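Farnesyl diphosphate phosphatase YisP (Bacillus subtilis subsp. subtilis, PDB 3WE9) hydrolyses farnesyl diphosphate to farnesol and diphosphate, a phosphatase activity on which biofilm formation depends. Local coordinates at residues A[9-12]-A[13-17]; A[40-43]-A[44-47]; A[170-173]-A[174-178]; A[189-193]-A[194-198]. All blocks are in the same frame, centred on the assembly; numbering follows the deposited sequence.

The four contacts follow one another along a single, mostly helical chain without strands and fall into two pairs. Contact 1, on helix 6-25, and contact 2, on helix 38-54, have centres 11 Å apart and touch: Tyr15 and Gln16 of the first helix pack on Gln42 and Trp45 of the second. Contacts 3 and 4 lie on the other side of the chain's centre from contact 2, in the short helices 171-174 and 189-194 and the loops that follow them. Their centres are 12 Å apart, and Ile177 and Lys174 rest on Leu192. From contact 1 to contact 4 the centres are 46 Å apart, so the pairs mark two distant regions of one all-helical, squalene/phytoene synthase-type fold.

Contact 1: A[9-12]-A[13-17]; sequences KEIK and EAYQQ
Ile11 and Tyr15, one helical turn apart, lie side by side and point the same way, and theirs is the apolar part of this contact. The methyl branch CG2 of Ile11 does the touching, 3.6 Å from CE2 of Tyr15 and nearly as near to CD2. It is directed there because CG2 stands anti to the backbone N of Ile11, while the longer CG1 arm takes the place opposite the carbonyl carbon (chi1 -72°). CA of Lys12 comes in at the edge of the tyrosine ring, close to its plane.

Backbone hydrogen bonds make up the second group, each from residue i+4 to residue i: Glu13 N to Lys9 O, Ala14 N to Glu10 O at 2.9 Å, Tyr15 N to Ile11 O and Gln16 N to Lys12 O. They are the regular bonds of an alpha helix, here the earlier part of helix 6-25. Its buried side, with Ile11, Ala14 and Tyr15, packs on helix 84-94, where the rings of Tyr15 and His89 meet at about a right angle; Tyr15 also touches helix 38-54.

On the polar side, Lys12 O takes a second donor, a water 2.6 Å away, and that water accepts from NE2 of Gln16 at 2.9 Å. A bend at chi2 of Gln16 (-46°) brings the amide round to this water. Lys9 turns its ammonium outward to a salt bridge with Glu6.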
loop_
_atom_site.group_PDB
_atom_site.type_symbol
_atom_site.label_atom_id
_atom_site.label_comp_id
_atom_site.label_asym_id
_atom_site.label_seq_id
_atom_site.Cartn_x
_atom_site.Cartn_y
_atom_site.Cartn_z
ATOM N N LYS A 9 24.052 10.057 14.646
ATOM C CA LYS A 9 24.350 10.683 13.367
ATOM C C LYS A 9 24.087 9.669 12.260
ATOM O O LYS A 9 23.511 9.994 11.224
ATOM C CB LYS A 9 25.811 11.135 13.320
ATOM C CG LYS A 9 26.141 12.268 14.274
ATOM C CD LYS A 9 27.591 12.694 14.126
ATOM C CE LYS A 9 27.943 13.837 15.063
ATOM N NZ LYS A 9 29.370 14.249 14.893
ATOM N N GLU A 10 24.504 8.431 12.497
ATOM C CA GLU A 10 24.316 7.366 11.527
ATOM C C GLU A 10 22.839 7.032 11.365
ATOM O O GLU A 10 22.385 6.695 10.270
ATOM C CB GLU A 10 25.091 6.130 11.965
ATOM C CG GLU A 10 26.527 6.443 12.328
ATOM C CD GLU A 10 27.366 5.205 12.493
ATOM O OE1 GLU A 10 26.897 4.245 13.142
ATOM O OE2 GLU A 10 28.500 5.197 11.974
ATOM N N ILE A 11 22.090 7.124 12.460
ATOM C CA ILE A 11 20.658 6.852 12.423
ATOM C C ILE A 11 19.943 7.895 11.566
ATOM O O ILE A 11 19.071 7.554 10.768
ATOM C CB ILE A 11 20.068 6.845 13.852
ATOM C CG1 ILE A 11 20.529 5.577 14.573
ATOM C CG2 ILE A 11 18.538 6.932 13.806
ATOM C CD1 ILE A 11 20.201 5.532 16.048
ATOM N N LYS A 12 20.317 9.161 11.725
ATOM C CA LYS A 12 19.705 10.243 10.952
ATOM C C LYS A 12 20.016 10.080 9.468
ATOM O O LYS A 12 19.185 10.375 8.609
ATOM C CB LYS A 12 20.212 11.602 11.440
ATOM C CG LYS A 12 19.684 12.023 12.810
ATOM C CD LYS A 12 18.210 12.435 12.753
ATOM C CE LYS A 12 17.716 12.936 14.112
ATOM N NZ LYS A 12 18.555 14.053 14.640
ATOM N N GLU A 13 21.227 9.623 9.171
ATOM C CA GLU A 13 21.625 9.403 7.788
ATOM C C GLU A 13 20.766 8.295 7.200
ATOM O O GLU A 13 20.226 8.434 6.103
ATOM C CB GLU A 13 23.098 9.000 7.708
ATOM C CG GLU A 13 24.062 10.166 7.728
ATOM C CD GLU A 13 25.507 9.723 7.612
ATOM O OE1 GLU A 13 25.814 8.921 6.702
ATOM O OE2 GLU A 13 26.335 10.181 8.430
ATOM N N ALA A 14 20.647 7.197 7.943
ATOM C CA ALA A 14 19.855 6.052 7.517
ATOM C C ALA A 14 18.396 6.428 7.287
ATOM O O ALA A 14 17.765 5.927 6.358
ATOM C CB ALA A 14 19.952 4.935 8.548
ATOM N N TYR A 15 17.852 7.299 8.136
ATOM C CA TYR A 15 16.462 7.729 7.983
ATOM C C TYR A 15 16.274 8.499 6.672
ATOM O O TYR A 15 15.341 8.233 5.912
ATOM C CB TYR A 15 16.034 8.623 9.152
ATOM C CG TYR A 15 15.374 7.905 10.317
ATOM C CD1 TYR A 15 14.278 7.059 10.117
ATOM C CD2 TYR A 15 15.791 8.137 11.631
ATOM C CE1 TYR A 15 13.607 6.467 11.202
ATOM C CE2 TYR A 15 15.132 7.555 12.717
ATOM C CZ TYR A 15 14.038 6.724 12.497
ATOM O OH TYR A 15 13.367 6.164 13.566
ATOM N N GLN A 16 17.156 9.462 6.420
ATOM C CA GLN A 16 17.078 10.254 5.199
ATOM C C GLN A 16 17.102 9.359 3.974
ATOM O O GLN A 16 16.390 9.600 3.000
ATOM C CB GLN A 16 18.230 11.255 5.129
ATOM C CG GLN A 16 18.029 12.442 6.037
ATOM C CD GLN A 16 16.624 13.008 5.921
ATOM O OE1 GLN A 16 16.166 13.343 4.828
ATOM N NE2 GLN A 16 15.933 13.111 7.050
ATOM N N GLN A 17 17.919 8.319 4.028
ATOM C CA GLN A 17 18.008 7.398 2.913
ATOM C C GLN A 17 16.711 6.600 2.817
ATOM O O GLN A 17 16.278 6.234 1.726
ATOM C CB GLN A 17 19.222 6.488 3.094
ATOM C CG GLN A 17 20.510 7.292 3.175
ATOM C CD GLN A 17 21.753 6.435 3.258
ATOM O OE1 GLN A 17 22.870 6.953 3.339
ATOM N NE2 GLN A 17 21.573 5.119 3.236
HETATM O O HOH W 1 17.522 12.196 9.265
#

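Contact 2: A[40-43]-A[44-47]; sequences QRQA and SWAV
Arg41 runs its aliphatic chain alongside the indole of Trp45, both side chains pointing the same way. CD of Arg41 comes to 3.5 Å from CZ2 of Trp45, and CG sits 3.7 Å from NE1. The chain reaches the indole because CG is anti to the backbone N of Arg41 (chi1 -175°); the guanidinium plane ends up turned 50° from the ring. CG of Gln42 meets the other end of the six-membered ring, 3.7 Å from CZ3, with the amide plane tilted 43° to the indole. Over one face of the ring lies the backbone itself: Arg41 O stands 3.3 Å above the plane, toward the rim.

All this happens within a single stretch of helix 38-54, whose i to i+4 bonds run from Ser44, Trp45, Ala46 and Val47 back to Gln40, Arg41, Gln42 and Ala43. Gln40 O accepts twice, from Ser44 N and from Ser44 OG at 3.1 Å, the hydroxyl coming from above the carbonyl plane. Farther out, the guanidinium of Arg41 is held by NH2 bonding to Leu36 O. Phe30 meets the indole with its ring nearly parallel, and Gln16 and Cys18 of helix 6-25 also touch Trp45, while Ala43 and Ser44 rest on Ile139 of helix 118-140.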
loop_
_atom_site.group_PDB
_atom_site.type_symbol
_atom_site.label_atom_id
_atom_site.label_comp_id
_atom_site.label_asym_id
_atom_site.label_seq_id
_atom_site.Cartn_x
_atom_site.Cartn_y
_atom_site.Cartn_z
ATOM N N GLN A 40 7.398 10.827 13.632
ATOM C CA GLN A 40 6.528 9.801 13.066
ATOM C C GLN A 40 6.813 9.591 11.569
ATOM O O GLN A 40 6.852 8.462 11.085
ATOM C CB GLN A 40 5.057 10.188 13.269
ATOM C CG GLN A 40 4.527 9.969 14.688
ATOM C CD GLN A 40 4.822 11.116 15.643
ATOM O OE1 GLN A 40 5.589 12.027 15.336
ATOM N NE2 GLN A 40 4.206 11.068 16.818
ATOM N N ARG A 41 7.011 10.690 10.849
ATOM C CA ARG A 41 7.284 10.654 9.408
ATOM C C ARG A 41 8.485 9.768 9.091
ATOM O O ARG A 41 8.407 8.847 8.267
ATOM C CB ARG A 41 7.553 12.077 8.901
ATOM C CG ARG A 41 7.735 12.216 7.391
ATOM C CD ARG A 41 8.198 13.629 7.051
ATOM N NE ARG A 41 7.405 14.630 7.762
ATOM C CZ ARG A 41 7.874 15.803 8.179
ATOM N NH1 ARG A 41 9.138 16.137 7.955
ATOM N NH2 ARG A 41 7.082 16.637 8.837
ATOM N N GLN A 42 9.604 10.052 9.747
ATOM C CA GLN A 42 10.817 9.282 9.521
ATOM C C GLN A 42 10.631 7.821 9.894
ATOM O O GLN A 42 11.130 6.927 9.206
ATOM C CB GLN A 42 11.983 9.913 10.290
ATOM C CG GLN A 42 12.347 11.284 9.730
ATOM C CD GLN A 42 13.643 11.838 10.285
ATOM O OE1 GLN A 42 14.261 12.717 9.681
ATOM N NE2 GLN A 42 14.056 11.338 11.439
ATOM N N ALA A 43 9.893 7.574 10.971
ATOM C CA ALA A 43 9.626 6.206 11.403
ATOM C C ALA A 43 8.861 5.485 10.292
ATOM O O ALA A 43 9.133 4.326 9.989
ATOM C CB ALA A 43 8.798 6.214 12.690
ATOM N N SER A 44 7.901 6.177 9.690
ATOM C CA SER A 44 7.111 5.589 8.612
ATOM C C SER A 44 8.002 5.267 7.416
ATOM O O SER A 44 7.816 4.241 6.763
ATOM C CB SER A 44 5.992 6.540 8.182
ATOM O OG SER A 44 5.042 6.686 9.223
ATOM N N TRP A 45 8.952 6.151 7.120
ATOM C CA TRP A 45 9.866 5.911 6.008
ATOM C C TRP A 45 10.606 4.602 6.258
ATOM O O TRP A 45 10.743 3.771 5.364
ATOM C CB TRP A 45 10.904 7.027 5.884
ATOM C CG TRP A 45 10.379 8.385 5.510
ATOM C CD1 TRP A 45 9.156 8.689 4.981
ATOM C CD2 TRP A 45 11.091 9.618 5.613
ATOM N NE1 TRP A 45 9.064 10.043 4.750
ATOM C CE2 TRP A 45 10.242 10.636 5.128
ATOM C CE3 TRP A 45 12.373 9.962 6.067
ATOM C CZ2 TRP A 45 10.633 11.983 5.086
ATOM C CZ3 TRP A 45 12.762 11.297 6.026
ATOM C CH2 TRP A 45 11.892 12.292 5.537
ATOM N N ALA A 46 11.086 4.427 7.487
ATOM C CA ALA A 46 11.821 3.224 7.861
ATOM C C ALA A 46 10.979 1.974 7.646
ATOM O O ALA A 46 11.448 0.986 7.071
ATOM C CB ALA A 46 12.269 3.315 9.334
ATOM N N VAL A 47 9.736 2.016 8.115
ATOM C CA VAL A 47 8.832 0.880 7.976
ATOM C C VAL A 47 8.576 0.526 6.512
ATOM O O VAL A 47 8.687 -0.638 6.122
ATOM C CB VAL A 47 7.480 1.151 8.676
ATOM C CG1 VAL A 47 6.469 0.063 8.314
ATOM C CG2 VAL A 47 7.687 1.199 10.188
#

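Contact 3: A[170-173]-A[174-178]; sequences TDQQ and KNRIP
Lys174 lays its chain over the carbonyl of Thr170, with CG 3.2 Å from Thr170 O. The chain passes Asp171 with CD, and a bend at chi4 (64°) turns the ammonium back over Thr170; NZ of Lys174 stays 4.9 Å from OD1 of Asp171. One water closes the gap, giving a hydrogen bond to Asp171 OD1 at 2.8 Å and accepting one from Lys174 NZ at 2.9 Å. NZ is also bonded to Leu168 O, which links the last residue of the short helix back to the chain before it.

Thr170 and Gln173 form a capping box at this helix start. Gln173 N bonds to Thr170 OG1 at 3.3 Å, and Thr170 N bonds back to Gln173 OE1 at 3.0 Å; the extended glutamine chain lets its amide reach that far. The helix is barely one turn long. Lys174 N bonds to Thr170 O and Asn175 N to Asp171 O, after which a type I turn from Lys174 to Ile177 leads the chain off. Arg176 N bonds to Gln173 O from well above the carbonyl plane, and Gln172 O lies over one face of the Arg176 guanidinium.

The short helix and turn sit between several longer elements: Arg176 rests on Leu121 and Tyr124 of helix 118-140, Ile177 on Thr204 of helix 199-221 and on Leu192 of helix 189-194, and Pro178 stands at the N-cap of helix 179-185.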
loop_
_atom_site.group_PDB
_atom_site.type_symbol
_atom_site.label_atom_id
_atom_site.label_comp_id
_atom_site.label_asym_id
_atom_site.label_seq_id
_atom_site.Cartn_x
_atom_site.Cartn_y
_atom_site.Cartn_z
ATOM N N THR A 170 3.261 -7.901 -16.239
ATOM C CA THR A 170 4.028 -9.148 -16.187
ATOM C C THR A 170 3.179 -10.369 -15.831
ATOM O O THR A 170 2.050 -10.233 -15.362
ATOM C CB THR A 170 5.150 -9.062 -15.143
ATOM O OG1 THR A 170 4.569 -8.984 -13.838
ATOM C CG2 THR A 170 6.017 -7.832 -15.384
ATOM N N ASP A 171 3.736 -11.563 -16.039
ATOM C CA ASP A 171 3.013 -12.786 -15.724
ATOM C C ASP A 171 2.788 -12.908 -14.225
ATOM O O ASP A 171 1.776 -13.442 -13.787
ATOM C CB ASP A 171 3.763 -14.025 -16.233
ATOM C CG ASP A 171 3.760 -14.132 -17.750
ATOM O OD1 ASP A 171 2.815 -13.616 -18.388
ATOM O OD2 ASP A 171 4.693 -14.753 -18.303
ATOM N N GLN A 172 3.739 -12.409 -13.440
ATOM C CA GLN A 172 3.629 -12.456 -11.986
ATOM C C GLN A 172 2.416 -11.650 -11.530
ATOM O O GLN A 172 1.694 -12.055 -10.620
ATOM C CB GLN A 172 4.894 -11.891 -11.340
ATOM C CG GLN A 172 4.858 -11.890 -9.819
ATOM C CD GLN A 172 6.202 -11.545 -9.203
ATOM O OE1 GLN A 172 7.194 -12.250 -9.412
ATOM N NE2 GLN A 172 6.242 -10.458 -8.438
ATOM N N GLN A 173 2.191 -10.508 -12.172
ATOM C CA GLN A 173 1.056 -9.661 -11.823
ATOM C C GLN A 173 -0.241 -10.285 -12.350
ATOM O O GLN A 173 -1.260 -10.301 -11.653
ATOM C CB GLN A 173 1.274 -8.254 -12.390
ATOM C CG GLN A 173 2.571 -7.617 -11.871
ATOM C CD GLN A 173 2.918 -6.294 -12.537
ATOM O OE1 GLN A 173 2.933 -6.183 -13.760
ATOM N NE2 GLN A 173 3.217 -5.285 -11.722
ATOM N N LYS A 174 -0.193 -10.819 -13.571
ATOM C CA LYS A 174 -1.356 -11.459 -14.178
ATOM C C LYS A 174 -1.787 -12.677 -13.358
ATOM O O LYS A 174 -2.970 -13.008 -13.300
ATOM C CB LYS A 174 -1.043 -11.898 -15.615
ATOM C CG LYS A 174 -0.845 -10.753 -16.606
ATOM C CD LYS A 174 -0.647 -11.310 -18.014
ATOM C CE LYS A 174 -0.641 -10.220 -19.073
ATOM N NZ LYS A 174 0.508 -9.291 -18.915
ATOM N N ASN A 175 -0.819 -13.331 -12.721
ATOM C CA ASN A 175 -1.094 -14.512 -11.901
ATOM C C ASN A 175 -1.973 -14.231 -10.688
ATOM O O ASN A 175 -2.616 -15.139 -10.157
ATOM C CB ASN A 175 0.214 -15.139 -11.412
ATOM C CG ASN A 175 0.824 -16.087 -12.422
ATOM O OD1 ASN A 175 1.949 -16.551 -12.249
ATOM N ND2 ASN A 175 0.082 -16.387 -13.478
ATOM N N ARG A 176 -2.001 -12.979 -10.243
ATOM C CA ARG A 176 -2.810 -12.640 -9.078
ATOM C C ARG A 176 -4.293 -12.447 -9.384
ATOM O O ARG A 176 -5.105 -12.350 -8.463
ATOM C CB ARG A 176 -2.223 -11.412 -8.367
ATOM C CG ARG A 176 -0.791 -11.654 -7.861
ATOM C CD ARG A 176 -0.294 -10.533 -6.948
ATOM N NE ARG A 176 1.144 -10.626 -6.671
ATOM C CZ ARG A 176 1.731 -11.606 -5.984
ATOM N NH1 ARG A 176 1.017 -12.602 -5.483
ATOM N NH2 ARG A 176 3.044 -11.594 -5.801
ATOM N N ILE A 177 -4.653 -12.394 -10.667
ATOM C CA ILE A 177 -6.061 -12.255 -11.047
ATOM C C ILE A 177 -6.751 -13.595 -10.742
ATOM O O ILE A 177 -6.360 -14.638 -11.273
ATOM C CB ILE A 177 -6.220 -11.950 -12.549
ATOM C CG1 ILE A 177 -5.475 -10.657 -12.893
ATOM C CG2 ILE A 177 -7.703 -11.833 -12.902
ATOM C CD1 ILE A 177 -5.302 -10.433 -14.376
ATOM N N PRO A 178 -7.781 -13.578 -9.881
ATOM C CA PRO A 178 -8.520 -14.785 -9.496
ATOM C C PRO A 178 -9.220 -15.474 -10.662
ATOM O O PRO A 178 -10.109 -14.905 -11.294
ATOM C CB PRO A 178 -9.505 -14.267 -8.453
ATOM C CG PRO A 178 -8.819 -13.070 -7.890
ATOM C CD PRO A 178 -8.272 -12.415 -9.125
HETATM O O HOH W 2 2.831 -11.009 -19.279
#

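Contact 4: A[189-193]-A[194-198]; sequences EADLQ and KGTVN
Residues 189-198 make a local contact at the end of a helix, on the surface, where helix 189-194 stops and a short loop leads to helix 199-221. Asp191 O accepts the longest-reaching backbone bond, from Thr196 N five residues on. It is nearly straight (2.9 Å, 178° at the hydrogen) and arrives from above the carbonyl plane. Close by, Gly195 N bonds to Leu192 O at 2.9 Å with a more bent geometry, and Lys194 N keeps the regular helical bond to Ala190 O.

The side chains gather over the same end. A water accepts from NZ of Lys194 at 2.8 Å and is hydrogen-bonded to OG1 of Thr196 at 2.8 Å; its approach to Asp191 OD1 is doubtfully short. Asp191 OD1 and Lys194 NZ are 4.6 Å apart, beyond a salt bridge. Lys194 gets there by a bend at chi3 (-70°), which folds CE down to 3.2 Å from Ala190 O. Asn198 comes across the Asp191 carboxylate almost at a right angle, the two planes 86° apart, and its ND2 is 3.6 Å from OD2. OD1 of Asn198 looks the other way and caps Phe201 N, at the start of the next helix.

On the buried side Leu192 packs on Met182 of helix 179-185 and on Tyr187. Gly195 has positive phi, and the chain turns back on the last helical turn through the bonds of Thr196 and Gly195: this is a Schellman motif, followed within three residues by the Asn198 N-cap of helix 199-221.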
loop_
_atom_site.group_PDB
_atom_site.type_symbol
_atom_site.label_atom_id
_atom_site.label_comp_id
_atom_site.label_asym_id
_atom_site.label_seq_id
_atom_site.Cartn_x
_atom_site.Cartn_y
_atom_site.Cartn_z
ATOM N N GLU A 189 -8.094 -17.415 -20.199
ATOM C CA GLU A 189 -6.653 -17.432 -19.970
ATOM C C GLU A 189 -5.991 -16.847 -21.212
ATOM O O GLU A 189 -4.996 -16.136 -21.120
ATOM C CB GLU A 189 -6.147 -18.866 -19.764
ATOM C CG GLU A 189 -6.461 -19.483 -18.409
ATOM C CD GLU A 189 -5.582 -18.942 -17.299
ATOM O OE1 GLU A 189 -4.653 -18.159 -17.596
ATOM O OE2 GLU A 189 -5.813 -19.307 -16.123
ATOM N N ALA A 190 -6.550 -17.159 -22.379
ATOM C CA ALA A 190 -6.010 -16.658 -23.643
ATOM C C ALA A 190 -6.135 -15.137 -23.708
ATOM O O ALA A 190 -5.205 -14.457 -24.147
ATOM C CB ALA A 190 -6.740 -17.297 -24.824
ATOM N N ASP A 191 -7.287 -14.612 -23.293
ATOM C CA ASP A 191 -7.511 -13.162 -23.284
ATOM C C ASP A 191 -6.423 -12.532 -22.414
ATOM O O ASP A 191 -5.731 -11.599 -22.823
ATOM C CB ASP A 191 -8.864 -12.786 -22.646
ATOM C CG ASP A 191 -10.072 -13.137 -23.500
ATOM O OD1 ASP A 191 -9.965 -13.149 -24.741
ATOM O OD2 ASP A 191 -11.157 -13.371 -22.904
ATOM N N LEU A 192 -6.302 -13.053 -21.196
ATOM C CA LEU A 192 -5.330 -12.562 -20.226
ATOM C C LEU A 192 -3.898 -12.564 -20.750
ATOM O O LEU A 192 -3.176 -11.575 -20.610
ATOM C CB LEU A 192 -5.404 -13.397 -18.940
ATOM C CG LEU A 192 -4.397 -13.067 -17.831
ATOM C CD1 LEU A 192 -4.580 -11.617 -17.381
ATOM C CD2 LEU A 192 -4.589 -14.016 -16.660
ATOM N N GLN A 193 -3.482 -13.673 -21.344
ATOM C CA GLN A 193 -2.122 -13.768 -21.860
ATOM C C GLN A 193 -1.870 -12.708 -22.930
ATOM O O GLN A 193 -0.770 -12.162 -23.020
ATOM C CB GLN A 193 -1.856 -15.165 -22.426
ATOM C CG GLN A 193 -0.401 -15.384 -22.844
ATOM C CD GLN A 193 -0.083 -16.842 -23.126
ATOM O OE1 GLN A 193 -0.193 -17.695 -22.242
ATOM N NE2 GLN A 193 0.317 -17.136 -24.360
ATOM N N LYS A 194 -2.894 -12.417 -23.727
ATOM C CA LYS A 194 -2.803 -11.412 -24.786
ATOM C C LYS A 194 -2.958 -10.000 -24.230
ATOM O O LYS A 194 -2.687 -9.018 -24.922
ATOM C CB LYS A 194 -3.894 -11.641 -25.838
ATOM C CG LYS A 194 -3.526 -12.606 -26.949
ATOM C CD LYS A 194 -4.713 -12.872 -27.875
ATOM C CE LYS A 194 -5.784 -13.705 -27.178
ATOM N NZ LYS A 194 -6.942 -14.025 -28.068
ATOM N N GLY A 195 -3.414 -9.905 -22.986
ATOM C CA GLY A 195 -3.621 -8.606 -22.380
ATOM C C GLY A 195 -4.818 -7.931 -23.022
ATOM O O GLY A 195 -4.832 -6.712 -23.221
ATOM N N THR A 196 -5.835 -8.723 -23.346
ATOM C CA THR A 196 -7.032 -8.187 -23.981
ATOM C C THR A 196 -7.940 -7.456 -23.003
ATOM O O THR A 196 -8.340 -8.008 -21.979
ATOM C CB THR A 196 -7.860 -9.294 -24.658
ATOM O OG1 THR A 196 -7.035 -10.000 -25.596
ATOM C CG2 THR A 196 -9.055 -8.687 -25.394
ATOM N N VAL A 197 -8.264 -6.207 -23.326
ATOM C CA VAL A 197 -9.148 -5.416 -22.482
ATOM C C VAL A 197 -10.523 -5.385 -23.128
ATOM O O VAL A 197 -10.795 -4.561 -24.005
ATOM C CB VAL A 197 -8.648 -3.969 -22.311
ATOM C CG1 VAL A 197 -9.649 -3.171 -21.466
ATOM C CG2 VAL A 197 -7.279 -3.970 -21.648
ATOM N N ASN A 198 -11.377 -6.314 -22.715
ATOM C CA ASN A 198 -12.728 -6.380 -23.239
ATOM C C ASN A 198 -13.682 -6.229 -22.068
ATOM O O ASN A 198 -13.246 -6.003 -20.934
ATOM C CB ASN A 198 -12.966 -7.715 -23.963
ATOM C CG ASN A 198 -12.531 -8.919 -23.138
ATOM O OD1 ASN A 198 -12.486 -8.859 -21.909
ATOM N ND2 ASN A 198 -12.222 -10.024 -23.816
HETATM O O HOH W 3 -8.396 -12.343 -26.389
#